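Local coordinates for protein DNA polymerase III, beta subunit (Thermotoga maritima, PDB 1VPK) that probably tethers DNA polymerases and other proteins to DNA and confers processivity, as a beta sliding clamp that closes into a ring-shaped head-to-tail homodimer around the duplex, at residues A[131-136]-A[228-234]; A[137-141]-A[195-201]; A[62-68]-A[240-246]; A[29-34]-A[56-60]. All coordinates share one frame; numbering follows the deposited sequence. Where two conformers were deposited one is given.

Contact 1 of 4, residues A[131-136]-A[228-234]; sequences TPAESG and RYDGRRV
Asp230 in the hairpin turn between strands 224-229 and 233-237 takes hold of the linker 131-136, which runs over these strands on its way from strand 115-120 to strand 137-142. Its two carboxylate oxygens divide the work. OD1 closes an Asx turn by accepting from the backbone N of Arg232 and also takes the backbone N of Arg233, while OD2 receives Glu134 N at 2.6 Å, on its anti side and nearly straight (169°). A leucine at Asp230 would probably leave Glu134 N and the turn's Arg232 N and Arg233 N without their acceptors, loosening the linker from the turn.

Two arginines grip the linker through its oxygens. Arg228 extends toward it with CG anti to the backbone N (chi1 -169°), then bends at chi3, which brings the guanidinium edge to Ala133 O, bonded by NH2 at 2.9 Å; NE adds weak bonds to the carbonyls of Ala133 and Glu134. Ala133 tucks its methyl between Asp230 OD2 and the Arg233 backbone, 4.2 Å from Arg233 CB; Pro132 CB meets the guanidinium edge of Arg228. In the plane of its guanidinium, Arg233 gives NH2 to Thr131 OG1 at 2.9 Å, and its NH1 reaches Thr131 N through one water.

Contact 2 of 4, residues A[137-141]-A[195-201]; sequences ITFEV and IENEEEA
Strand 137-142, an outermost strand of the eight-stranded antiparallel sheet, faces the loop 195-201 that leads from strand 187-194 into strand 201-206 of a second sheet. No direct hydrogen bond joins the two segments; a row of side chains and a file of waters do so instead. Phe139 sits in the middle. Its CG lies between the backbone N and the carbonyl carbon (chi1 60°), which carries the ring past the loop, CD2 touching Ile195 CD1 at 3.8 Å. Phe139 CB comes within 3.3 Å of Asn197 OD1, the amide standing steeply to the ring with their planes 78° apart. Further along, Val141 CG2 packs on Ile195 CG2, and at the other end Ile137 sets CG1 against Glu199 CB and both CG2 and CD1 against Ala201 CB, each 4.1 Å away.

Asn197 OD1 accepts from a water at 2.6 Å that also takes Glu199 N and gives a weak bond to Thr138 O across the contact, while ND2 bonds Glu199 O (2.7 Å) and His174 O. Replacing Asn197 by an alanine would probably leave that water and Glu199 O without their amide partner and free the loop to shift. Other waters link Thr138 O to Glu198 N and both backbone polar atoms of Glu140 to Glu196. The contact thus joins two antiparallel sheets within the central domain of a beta sliding clamp.

Contact 3 of 4, residues A[62-68]-A[240-246]; sequences ETGVKAT and DVETVMR
Glu62 opens the ladder by accepting Arg246 N at its carbonyl O, 2.8 Å away, while its carboxylate OE1 bonds Ser206 OG. Thr63 pairs with Met245 without backbone bonds; the two side chains lie alongside, pointing the same way, with Thr63 CG2 on Met245 CG at 3.7 Å, and Thr63 OG1 bonds Ser209 of helix 207-218. Gly64 and Val244 form a hydrogen-bonded pair, each N bound to the other's O, and Val244 CG1 rests by Gly64 O at 3.8 Å.

Val65 stands next to Thr243, with CG2 at 3.8 Å from its OG1. With CG1 anti to the backbone N (chi1 177°), that methyl reaches across and ahead to Val241 CG1, opposite Ala67, at 3.7 Å. Lys66 repeats the reciprocal pair of hydrogen bonds with Glu242, and its extended chain makes a cation-pi contact with Tyr55. Ala67 adds CB against Val241 CG2 before Thr68 N closes the series on Asp240 O at 2.7 Å. The side chains of Thr63, Val65, Ala67, Val241, Thr243 and Met245 share the face that helices 19-29 and 207-218 cover. Running at 173° to each other, strands 63-68 and 241-246 make the antiparallel seam by which adjoining domains of a beta sliding clamp merge into one sheet.

Contact 4 of 4, residues A[29-34]-A[56-60]; sequences ASKALA and ICATD
Ala58 projects its methyl from strand 53-59 into the turn following helix 19-29, where it is overlapped by several groups at once. Its CB lies 3.4 Å from Ala29 O and also meets the methyl of Ala29. Ala32 CB approaches the same Ala58 CB to 4.1 Å. The small side chains let the turn come down closely on the strand. Leu33 takes part through one branch: its CB bond leads away from the strand, but with CG anti to the carbonyl carbon (chi1 -64°) and CD2 turned inward, that methyl reaches back over Ala58, 3.8 Å from its CB. Two residues before Ala58, Ile56 CG2 faces Ala29 CB at 4.4 Å, a looser touch.

The far end of the contact is formed by Ala34 and Asp60. Ala34 CB sits 3.9 Å from Asp60 CB, so the carbon stem of the aspartate packs while its carboxylate serves other partners: OD1 accepts from the backbone N of Glu62 and of Thr63, and OD2 forms a salt bridge with Lys208. The same Lys208 NZ also bonds to Leu33 O, which ties both segments to one cation. Ala32 O comes within 3.1 Å of Asp60 N, but the angle is too poor for a hydrogen bond.

Phe45 of strand 44-50 packs on Ala29, Leu33 and Ile56, and Val65 of the adjacent strand touches Ala29 and Ala32. Between the segments methyl packing dominates, some of it against backbone carbonyls, with no direct hydrogen bond; shape and burial hold the turn to the sheet, while Lys208 supplies a polar tie common to both segments.

All four contacts reach the eight-stranded antiparallel sheet shared by the N-terminal and central domains of the clamp. Along the chain contact 4 closes first; the loop spanned by contact 3 then encloses that of contact 1, which in turn encloses that of contact 2. In space contacts 4 and 3 have centres about 8 Å apart and touch through strands 53-59 and 63-68. Contact 1 lies about 12 Å from contact 3, joined through strands 233-237 and 241-246, and contact 2 about 13 Å beyond contact 1, at outer strand 137-142. Contacts 2 and 4 are farthest apart, centres about 27 Å. The sheet thus carries the N-terminal part continuously into the central part of the ring.

Contact 1 of 4, residues A[131-136]-A[228-234]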
loop_
_atom_site.group_PDB
_atom_site.type_symbol
_atom_site.label_atom_id
_atom_site.label_comp_id
_atom_site.label_asym_id
_atom_site.label_seq_id
_atom_site.Cartn_x
_atom_site.Cartn_y
_atom_site.Cartn_z
ATOM N N THR A 131 13.234 16.375 30.669
ATOM C CA THR A 131 13.354 15.847 32.030
ATOM C C THR A 131 12.142 15.012 32.448
ATOM O O THR A 131 11.016 15.241 31.982
ATOM C CB THR A 131 13.579 16.938 33.080
ATOM O OG1 THR A 131 12.372 17.683 33.264
ATOM C CG2 THR A 131 14.730 17.882 32.675
ATOM N N PRO A 132 12.395 14.014 33.320
ATOM C CA PRO A 132 11.346 13.069 33.660
ATOM C C PRO A 132 10.311 13.655 34.608
ATOM O O PRO A 132 10.504 14.720 35.183
ATOM C CB PRO A 132 12.116 11.912 34.335
ATOM C CG PRO A 132 13.568 12.193 34.148
ATOM C CD PRO A 132 13.673 13.663 33.984
ATOM N N ALA A 133 9.223 12.913 34.769
ATOM C CA ALA A 133 8.205 13.253 35.743
ATOM C C ALA A 133 8.835 13.212 37.139
ATOM O O ALA A 133 9.834 12.543 37.371
ATOM C CB ALA A 133 7.090 12.310 35.650
ATOM N N GLU A 134 8.210 13.919 38.060
ATOM C CA GLU A 134 8.626 13.961 39.445
ATOM C C GLU A 134 8.076 12.733 40.121
ATOM O O GLU A 134 7.434 11.897 39.474
ATOM C CB GLU A 134 8.042 15.200 40.128
ATOM C CG GLU A 134 8.335 16.490 39.401
ATOM C CD GLU A 134 9.628 17.092 39.811
ATOM O OE1 GLU A 134 9.588 17.846 40.795
ATOM O OE2 GLU A 134 10.669 16.834 39.161
ATOM N N SER A 135 8.326 12.635 41.431
ATOM C CA SER A 135 7.737 11.589 42.252
ATOM C C SER A 135 6.235 11.681 42.191
ATOM O O SER A 135 5.668 12.777 42.155
ATOM C CB SER A 135 8.152 11.754 43.704
ATOM O OG SER A 135 7.733 13.025 44.143
ATOM N N GLY A 136 5.589 10.528 42.207
ATOM C CA GLY A 136 4.143 10.498 42.232
ATOM C C GLY A 136 3.648 9.094 42.397
ATOM O O GLY A 136 3.856 8.491 43.425
ATOM N N ARG A 228 5.488 6.329 35.534
ATOM C CA ARG A 228 5.349 7.233 36.693
ATOM C C ARG A 228 4.516 8.452 36.327
ATOM O O ARG A 228 4.714 9.074 35.260
ATOM C CB ARG A 228 6.707 7.707 37.215
ATOM C CG ARG A 228 6.627 8.446 38.584
ATOM C CD ARG A 228 8.031 8.692 39.181
ATOM N NE ARG A 228 8.869 9.469 38.270
ATOM C CZ ARG A 228 9.779 8.967 37.427
ATOM N NH1 ARG A 228 9.994 7.654 37.330
ATOM N NH2 ARG A 228 10.462 9.792 36.626
ATOM N N TYR A 229 3.599 8.801 37.212
ATOM C CA TYR A 229 2.706 9.909 36.995
ATOM C C TYR A 229 2.834 10.874 38.148
ATOM O O TYR A 229 2.706 10.461 39.314
ATOM C CB TYR A 229 1.280 9.372 36.892
ATOM C CG TYR A 229 0.168 10.416 36.896
ATOM C CD1 TYR A 229 0.132 11.404 35.964
ATOM C CD2 TYR A 229 -0.880 10.363 37.831
ATOM C CE1 TYR A 229 -0.879 12.368 35.952
ATOM C CE2 TYR A 229 -1.930 11.328 37.812
ATOM C CZ TYR A 229 -1.907 12.318 36.848
ATOM O OH TYR A 229 -2.880 13.302 36.772
ATOM N N ASP A 230 3.075 12.154 37.848
ATOM C CA ASP A 230 3.259 13.162 38.929
ATOM C C ASP A 230 2.150 14.203 39.053
ATOM O O ASP A 230 2.286 15.167 39.804
ATOM C CB ASP A 230 4.648 13.845 38.852
ATOM C CG ASP A 230 4.838 14.701 37.609
ATOM O OD1 ASP A 230 3.844 15.003 36.905
ATOM O OD2 ASP A 230 6.018 15.036 37.320
ATOM N N GLY A 231 1.040 13.989 38.362
ATOM C CA GLY A 231 -0.060 14.962 38.357
ATOM C C GLY A 231 -0.043 15.832 37.117
ATOM O O GLY A 231 -1.051 16.413 36.755
ATOM N N ARG A 232 1.118 15.962 36.474
ATOM C CA ARG A 232 1.235 16.799 35.281
ATOM C C ARG A 232 1.850 16.083 34.115
ATOM O O ARG A 232 1.495 16.374 32.984
ATOM C CB ARG A 232 2.050 18.077 35.566
ATOM C CG ARG A 232 1.412 18.986 36.599
ATOM C CD ARG A 232 2.245 19.075 37.897
ATOM N N ARG A 233 2.786 15.171 34.398
ATOM C CA ARG A 233 3.476 14.417 33.394
ATOM C C ARG A 233 3.568 12.950 33.736
ATOM O O ARG A 233 3.579 12.578 34.911
ATOM C CB ARG A 233 4.895 14.974 33.261
ATOM C CG ARG A 233 4.908 16.426 32.864
ATOM C CD ARG A 233 6.103 16.712 32.032
ATOM N NE ARG A 233 7.298 16.765 32.847
ATOM C CZ ARG A 233 8.521 16.966 32.352
ATOM N NH1 ARG A 233 8.727 17.099 31.035
ATOM N NH2 ARG A 233 9.558 17.010 33.184
ATOM N N VAL A 234 3.660 12.135 32.701
ATOM C CA VAL A 234 3.848 10.696 32.812
ATOM C C VAL A 234 5.183 10.367 32.098
ATOM O O VAL A 234 5.380 10.741 30.921
ATOM C CB VAL A 234 2.702 9.962 32.115
ATOM C CG1 VAL A 234 2.898 8.414 32.122
ATOM C CG2 VAL A 234 1.382 10.317 32.766
HETATM O O HOH W 1 11.063 17.964 29.903
#

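Contact 2 of 4, residues A[137-141]-A[195-201]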
loop_
_atom_site.group_PDB
_atom_site.type_symbol
_atom_site.label_atom_id
_atom_site.label_comp_id
_atom_site.label_asym_id
_atom_site.label_seq_id
_atom_site.Cartn_x
_atom_site.Cartn_y
_atom_site.Cartn_z
ATOM N N ILE A 137 2.962 8.587 41.396
ATOM C CA ILE A 137 2.404 7.234 41.396
ATOM C C ILE A 137 3.262 6.470 40.393
ATOM O O ILE A 137 3.579 7.001 39.329
ATOM C CB ILE A 137 0.910 7.336 40.990
ATOM C CG1 ILE A 137 0.083 7.667 42.222
ATOM C CG2 ILE A 137 0.387 6.093 40.265
ATOM C CD1 ILE A 137 -0.739 8.946 42.072
ATOM N N THR A 138 3.704 5.279 40.760
ATOM C CA THR A 138 4.545 4.474 39.883
ATOM C C THR A 138 4.171 2.984 39.889
ATOM O O THR A 138 3.657 2.444 40.903
ATOM C CB THR A 138 6.073 4.697 40.176
ATOM O OG1 THR A 138 6.851 4.037 39.183
ATOM C CG2 THR A 138 6.465 4.183 41.501
ATOM N N PHE A 139 4.362 2.343 38.736
ATOM C CA PHE A 139 4.188 0.896 38.615
ATOM C C PHE A 139 5.023 0.322 37.486
ATOM O O PHE A 139 5.408 1.023 36.562
ATOM C CB PHE A 139 2.704 0.526 38.454
ATOM C CG PHE A 139 2.065 1.130 37.244
ATOM C CD1 PHE A 139 1.516 2.400 37.300
ATOM C CD2 PHE A 139 2.016 0.421 36.032
ATOM C CE1 PHE A 139 0.944 2.978 36.168
ATOM C CE2 PHE A 139 1.447 1.000 34.883
ATOM C CZ PHE A 139 0.911 2.274 34.959
ATOM N N GLU A 140 5.348 -0.949 37.595
ATOM C CA GLU A 140 5.958 -1.676 36.496
ATOM C C GLU A 140 4.873 -2.452 35.749
ATOM O O GLU A 140 3.924 -2.918 36.370
ATOM C CB GLU A 140 7.028 -2.645 37.019
ATOM C CG GLU A 140 8.389 -1.970 37.238
ATOM C CD GLU A 140 9.555 -2.952 37.266
ATOM O OE1 GLU A 140 9.420 -4.084 37.807
ATOM O OE2 GLU A 140 10.634 -2.576 36.762
ATOM N N VAL A 141 5.000 -2.575 34.423
ATOM C CA VAL A 141 4.117 -3.494 33.689
ATOM C C VAL A 141 4.874 -4.307 32.635
ATOM O O VAL A 141 5.860 -3.841 32.052
ATOM C CB VAL A 141 2.846 -2.745 33.105
ATOM C CG1 VAL A 141 3.226 -1.648 32.238
ATOM C CG2 VAL A 141 1.892 -3.722 32.387
ATOM N N ILE A 195 -2.497 -6.141 36.931
ATOM C CA ILE A 195 -1.072 -5.829 36.967
ATOM C C ILE A 195 -0.708 -5.710 38.447
ATOM O O ILE A 195 -1.569 -5.942 39.307
ATOM C CB ILE A 195 -0.742 -4.541 36.238
ATOM C CG1 ILE A 195 -1.418 -3.321 36.891
ATOM C CG2 ILE A 195 -1.112 -4.649 34.729
ATOM C CD1 ILE A 195 -0.833 -2.033 36.391
ATOM N N GLU A 196 0.556 -5.390 38.741
ATOM C CA GLU A 196 0.963 -4.998 40.085
ATOM C C GLU A 196 0.983 -3.450 40.146
ATOM O O GLU A 196 1.774 -2.776 39.429
ATOM C CB GLU A 196 2.312 -5.638 40.486
ATOM C CG GLU A 196 2.369 -7.192 40.348
ATOM C CD GLU A 196 3.472 -7.879 41.223
ATOM O OE1 GLU A 196 4.585 -8.156 40.694
ATOM O OE2 GLU A 196 3.235 -8.151 42.438
ATOM N N ASN A 197 0.072 -2.900 40.960
ATOM C CA ASN A 197 -0.032 -1.454 41.194
ATOM C C ASN A 197 -0.663 -1.117 42.542
ATOM O O ASN A 197 -1.698 -1.692 42.915
ATOM C CB ASN A 197 -0.822 -0.772 40.084
ATOM C CG ASN A 197 -0.901 0.746 40.265
ATOM O OD1 ASN A 197 0.122 1.471 40.240
ATOM N ND2 ASN A 197 -2.121 1.236 40.438
ATOM N N GLU A 198 -0.029 -0.182 43.266
ATOM C CA GLU A 198 -0.465 0.181 44.604
ATOM C C GLU A 198 -1.593 1.224 44.595
ATOM O O GLU A 198 -2.579 1.041 45.266
ATOM C CB GLU A 198 0.723 0.662 45.455
ATOM C CG GLU A 198 0.511 0.521 46.953
ATOM N N GLU A 199 -1.458 2.315 43.845
ATOM C CA GLU A 199 -2.339 3.482 44.070
ATOM C C GLU A 199 -3.301 3.759 42.940
ATOM O O GLU A 199 -3.057 3.380 41.800
ATOM C CB GLU A 199 -1.491 4.738 44.283
ATOM C CG GLU A 199 -0.478 4.643 45.431
ATOM C CD GLU A 199 -1.122 4.574 46.789
ATOM O OE1 GLU A 199 -2.301 4.979 46.903
ATOM O OE2 GLU A 199 -0.448 4.130 47.766
ATOM N N GLU A 200 -4.367 4.469 43.254
ATOM C CA GLU A 200 -5.303 4.922 42.254
ATOM C C GLU A 200 -4.904 6.200 41.604
ATOM O O GLU A 200 -4.353 7.079 42.245
ATOM C CB GLU A 200 -6.658 5.182 42.839
ATOM C CG GLU A 200 -7.384 3.947 42.986
ATOM C CD GLU A 200 -8.763 4.228 43.448
ATOM O OE1 GLU A 200 -9.281 5.311 43.051
ATOM O OE2 GLU A 200 -9.282 3.358 44.169
ATOM N N ALA A 201 -5.253 6.301 40.330
ATOM C CA ALA A 201 -4.892 7.438 39.493
ATOM C C ALA A 201 -5.553 7.324 38.151
ATOM O O ALA A 201 -5.907 6.224 37.716
ATOM C CB ALA A 201 -3.370 7.521 39.319
HETATM O O HOH W 2 2.978 0.222 42.338
HETATM O O HOH W 3 0.634 3.145 42.109
HETATM O O HOH W 4 2.726 -5.535 36.739
HETATM O O HOH W 5 4.447 -2.718 39.709
#

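Contact 3 of 4, residues A[62-68]-A[240-246]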
loop_
_atom_site.group_PDB
_atom_site.type_symbol
_atom_site.label_atom_id
_atom_site.label_comp_id
_atom_site.label_asym_id
_atom_site.label_seq_id
_atom_site.Cartn_x
_atom_site.Cartn_y
_atom_site.Cartn_z
ATOM N N GLU A 62 5.195 18.427 23.815
ATOM C CA GLU A 62 4.205 17.678 24.612
ATOM C C GLU A 62 4.773 16.303 24.985
ATOM O O GLU A 62 4.599 15.880 26.123
ATOM C CB GLU A 62 2.880 17.531 23.848
ATOM C CG GLU A 62 1.952 16.435 24.433
ATOM C CD GLU A 62 0.643 16.300 23.661
ATOM O OE1 GLU A 62 0.694 15.776 22.506
ATOM O OE2 GLU A 62 -0.402 16.722 24.241
ATOM N N THR A 63 5.436 15.625 24.033
ATOM C CA THR A 63 6.174 14.377 24.286
ATOM C C THR A 63 7.694 14.649 24.096
ATOM O O THR A 63 8.083 15.342 23.150
ATOM C CB THR A 63 5.717 13.244 23.297
ATOM O OG1 THR A 63 4.295 13.085 23.290
ATOM C CG2 THR A 63 6.418 11.873 23.622
ATOM N N GLY A 64 8.530 14.137 24.982
ATOM C CA GLY A 64 9.984 14.209 24.875
ATOM C C GLY A 64 10.593 12.851 25.113
ATOM O O GLY A 64 10.118 12.064 25.987
ATOM N N VAL A 65 11.614 12.520 24.331
ATOM C CA VAL A 65 12.291 11.241 24.446
ATOM C C VAL A 65 13.762 11.515 24.545
ATOM O O VAL A 65 14.290 12.283 23.733
ATOM C CB VAL A 65 12.113 10.392 23.210
ATOM C CG1 VAL A 65 12.931 9.058 23.355
ATOM C CG2 VAL A 65 10.676 10.084 22.976
ATOM N N LYS A 66 14.415 10.909 25.534
ATOM C CA LYS A 66 15.866 10.985 25.700
ATOM C C LYS A 66 16.353 9.528 25.699
ATOM O O LYS A 66 16.070 8.764 26.633
ATOM C CB LYS A 66 16.213 11.676 27.018
ATOM C CG LYS A 66 17.706 11.950 27.210
ATOM C CD LYS A 66 18.026 12.614 28.552
ATOM C CE LYS A 66 19.464 13.058 28.576
ATOM N NZ LYS A 66 19.871 13.792 29.833
ATOM N N ALA A 67 17.029 9.152 24.610
ATOM C CA ALA A 67 17.552 7.823 24.399
ATOM C C ALA A 67 19.064 7.823 24.612
ATOM O O ALA A 67 19.831 8.597 23.967
ATOM C CB ALA A 67 17.207 7.392 22.992
ATOM N N THR A 68 19.515 6.966 25.523
ATOM C CA THR A 68 20.942 6.770 25.732
ATOM C C THR A 68 21.435 5.721 24.706
ATOM O O THR A 68 20.866 4.630 24.598
ATOM C CB THR A 68 21.202 6.402 27.174
ATOM O OG1 THR A 68 20.738 7.483 27.996
ATOM C CG2 THR A 68 22.682 6.196 27.452
ATOM N N ASP A 240 17.241 2.283 28.787
ATOM C CA ASP A 240 18.046 3.191 27.939
ATOM C C ASP A 240 17.262 4.399 27.416
ATOM O O ASP A 240 17.862 5.282 26.803
ATOM C CB ASP A 240 18.472 2.453 26.666
ATOM C CG ASP A 240 19.562 1.493 26.856
ATOM O OD1 ASP A 240 20.232 1.477 27.917
ATOM O OD2 ASP A 240 19.753 0.711 25.897
ATOM N N VAL A 241 15.944 4.409 27.622
ATOM C CA VAL A 241 15.028 5.348 26.993
ATOM C C VAL A 241 14.058 5.937 28.006
ATOM O O VAL A 241 13.268 5.224 28.636
ATOM C CB VAL A 241 14.259 4.714 25.774
ATOM C CG1 VAL A 241 13.470 5.788 25.004
ATOM C CG2 VAL A 241 15.231 4.077 24.823
ATOM N N GLU A 242 14.131 7.262 28.169
ATOM C CA GLU A 242 13.148 8.005 28.967
ATOM C C GLU A 242 12.206 8.741 28.054
ATOM O O GLU A 242 12.621 9.586 27.238
ATOM C CB GLU A 242 13.825 9.009 29.874
ATOM C CG GLU A 242 14.627 8.363 30.987
ATOM C CD GLU A 242 13.753 7.820 32.133
ATOM O OE1 GLU A 242 12.654 8.386 32.418
ATOM O OE2 GLU A 242 14.197 6.829 32.761
ATOM N N THR A 243 10.918 8.425 28.197
ATOM C CA THR A 243 9.875 9.130 27.488
ATOM C C THR A 243 9.005 9.840 28.513
ATOM O O THR A 243 8.562 9.214 29.453
ATOM C CB THR A 243 9.040 8.148 26.639
ATOM O OG1 THR A 243 9.897 7.523 25.666
ATOM C CG2 THR A 243 7.920 8.848 25.916
ATOM N N VAL A 244 8.742 11.133 28.296
ATOM C CA VAL A 244 7.943 11.931 29.203
ATOM C C VAL A 244 6.895 12.643 28.396
ATOM O O VAL A 244 7.165 13.172 27.308
ATOM C CB VAL A 244 8.772 12.922 30.075
ATOM C CG1 VAL A 244 9.424 14.035 29.207
ATOM C CG2 VAL A 244 7.900 13.546 31.136
ATOM N N MET A 245 5.673 12.604 28.891
ATOM C CA MET A 245 4.539 13.159 28.157
ATOM C C MET A 245 3.731 14.037 29.065
ATOM O O MET A 245 3.381 13.607 30.165
ATOM C CB MET A 245 3.662 12.028 27.664
ATOM C CG MET A 245 4.294 11.196 26.635
ATOM S SD MET A 245 3.766 9.480 26.585
ATOM C CE MET A 245 4.332 8.863 28.197
ATOM N N ARG A 246 3.401 15.251 28.626
ATOM C CA ARG A 246 2.463 16.089 29.396
ATOM C C ARG A 246 1.071 15.575 29.213
ATOM O O ARG A 246 0.628 15.309 28.108
ATOM C CB ARG A 246 2.498 17.565 29.002
ATOM C CG ARG A 246 3.879 18.242 29.295
ATOM C CD ARG A 246 3.989 19.647 28.666
ATOM N NE ARG A 246 2.874 20.538 29.041
ATOM C CZ ARG A 246 2.829 21.276 30.155
ATOM N NH1 ARG A 246 3.823 21.234 31.042
ATOM N NH2 ARG A 246 1.785 22.063 30.390
HETATM O O HOH W 6 17.994 8.177 28.608
#

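Contact 4 of 4, residues A[29-34]-A[56-60]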
loop_
_atom_site.group_PDB
_atom_site.type_symbol
_atom_site.label_atom_id
_atom_site.label_comp_id
_atom_site.label_asym_id
_atom_site.label_seq_id
_atom_site.Cartn_x
_atom_site.Cartn_y
_atom_site.Cartn_z
ATOM N N ALA A 29 13.013 7.114 19.133
ATOM C CA ALA A 29 12.779 8.548 19.306
ATOM C C ALA A 29 11.910 9.213 18.257
ATOM O O ALA A 29 11.349 10.283 18.527
ATOM C CB ALA A 29 14.126 9.280 19.396
ATOM N N SER A 30 11.764 8.583 17.095
ATOM C CA SER A 30 11.247 9.233 15.915
ATOM C C SER A 30 9.820 9.738 16.020
ATOM O O SER A 30 9.514 10.723 15.395
ATOM C CB SER A 30 11.370 8.344 14.667
ATOM O OG SER A 30 10.610 7.195 14.838
ATOM N N LYS A 31 8.964 9.094 16.822
ATOM C CA LYS A 31 7.571 9.501 16.840
ATOM C C LYS A 31 7.278 10.628 17.863
ATOM O O LYS A 31 6.130 11.042 18.050
ATOM C CB LYS A 31 6.642 8.294 16.994
ATOM C CG LYS A 31 6.656 7.370 15.765
ATOM C CD LYS A 31 5.360 6.623 15.645
ATOM C CE LYS A 31 5.147 5.861 14.306
ATOM N NZ LYS A 31 3.661 5.403 14.305
ATOM N N ALA A 32 8.315 11.135 18.495
ATOM C CA ALA A 32 8.232 12.312 19.351
ATOM C C ALA A 32 8.634 13.588 18.555
ATOM O O ALA A 32 8.541 14.692 19.067
ATOM C CB ALA A 32 9.094 12.149 20.538
ATOM N N LEU A 33 9.057 13.449 17.311
ATOM C CA LEU A 33 9.424 14.645 16.504
ATOM C C LEU A 33 8.193 15.509 16.209
ATOM O O LEU A 33 7.091 14.964 16.037
ATOM C CB LEU A 33 10.050 14.216 15.180
ATOM C CG LEU A 33 11.392 13.456 15.197
ATOM C CD1 LEU A 33 11.681 12.838 13.856
ATOM C CD2 LEU A 33 12.479 14.410 15.515
ATOM N N ALA A 34 8.387 16.842 16.125
ATOM C CA ALA A 34 7.351 17.756 15.625
ATOM C C ALA A 34 7.273 17.720 14.099
ATOM O O ALA A 34 8.184 17.268 13.439
ATOM C CB ALA A 34 7.646 19.171 16.077
ATOM N N ILE A 56 20.501 10.666 21.996
ATOM C CA ILE A 56 19.642 11.141 20.907
ATOM C C ILE A 56 18.271 11.511 21.522
ATOM O O ILE A 56 17.675 10.685 22.255
ATOM C CB ILE A 56 19.451 10.056 19.880
ATOM C CG1 ILE A 56 20.798 9.802 19.153
ATOM C CG2 ILE A 56 18.344 10.412 18.898
ATOM C CD1 ILE A 56 20.814 8.511 18.299
ATOM N N CYS A 57 17.811 12.742 21.252
ATOM C CA CYS A 57 16.514 13.230 21.771
ATOM C C CYS A 57 15.565 13.716 20.670
ATOM O O CYS A 57 15.993 14.130 19.573
ATOM C CB CYS A 57 16.718 14.356 22.759
ATOM S SG CYS A 57 17.836 13.962 24.132
ATOM N N ALA A 58 14.282 13.689 20.979
ATOM C CA ALA A 58 13.274 14.306 20.101
ATOM C C ALA A 58 12.159 14.816 20.999
ATOM O O ALA A 58 11.859 14.205 22.047
ATOM C CB ALA A 58 12.742 13.304 19.183
ATOM N N THR A 59 11.565 15.938 20.619
ATOM C CA THR A 59 10.389 16.425 21.299
ATOM C C THR A 59 9.555 17.275 20.358
ATOM O O THR A 59 10.084 17.921 19.447
ATOM C CB THR A 59 10.767 17.248 22.537
ATOM O OG1 THR A 59 9.585 17.533 23.301
ATOM C CG2 THR A 59 11.431 18.612 22.165
ATOM N N ASP A 60 8.274 17.320 20.649
ATOM C CA ASP A 60 7.366 18.331 20.131
ATOM C C ASP A 60 6.810 19.221 21.221
ATOM O O ASP A 60 5.817 19.871 21.024
ATOM C CB ASP A 60 6.213 17.653 19.409
ATOM C CG ASP A 60 5.360 16.794 20.316
ATOM O OD1 ASP A 60 5.484 16.865 21.558
ATOM O OD2 ASP A 60 4.540 16.025 19.770
#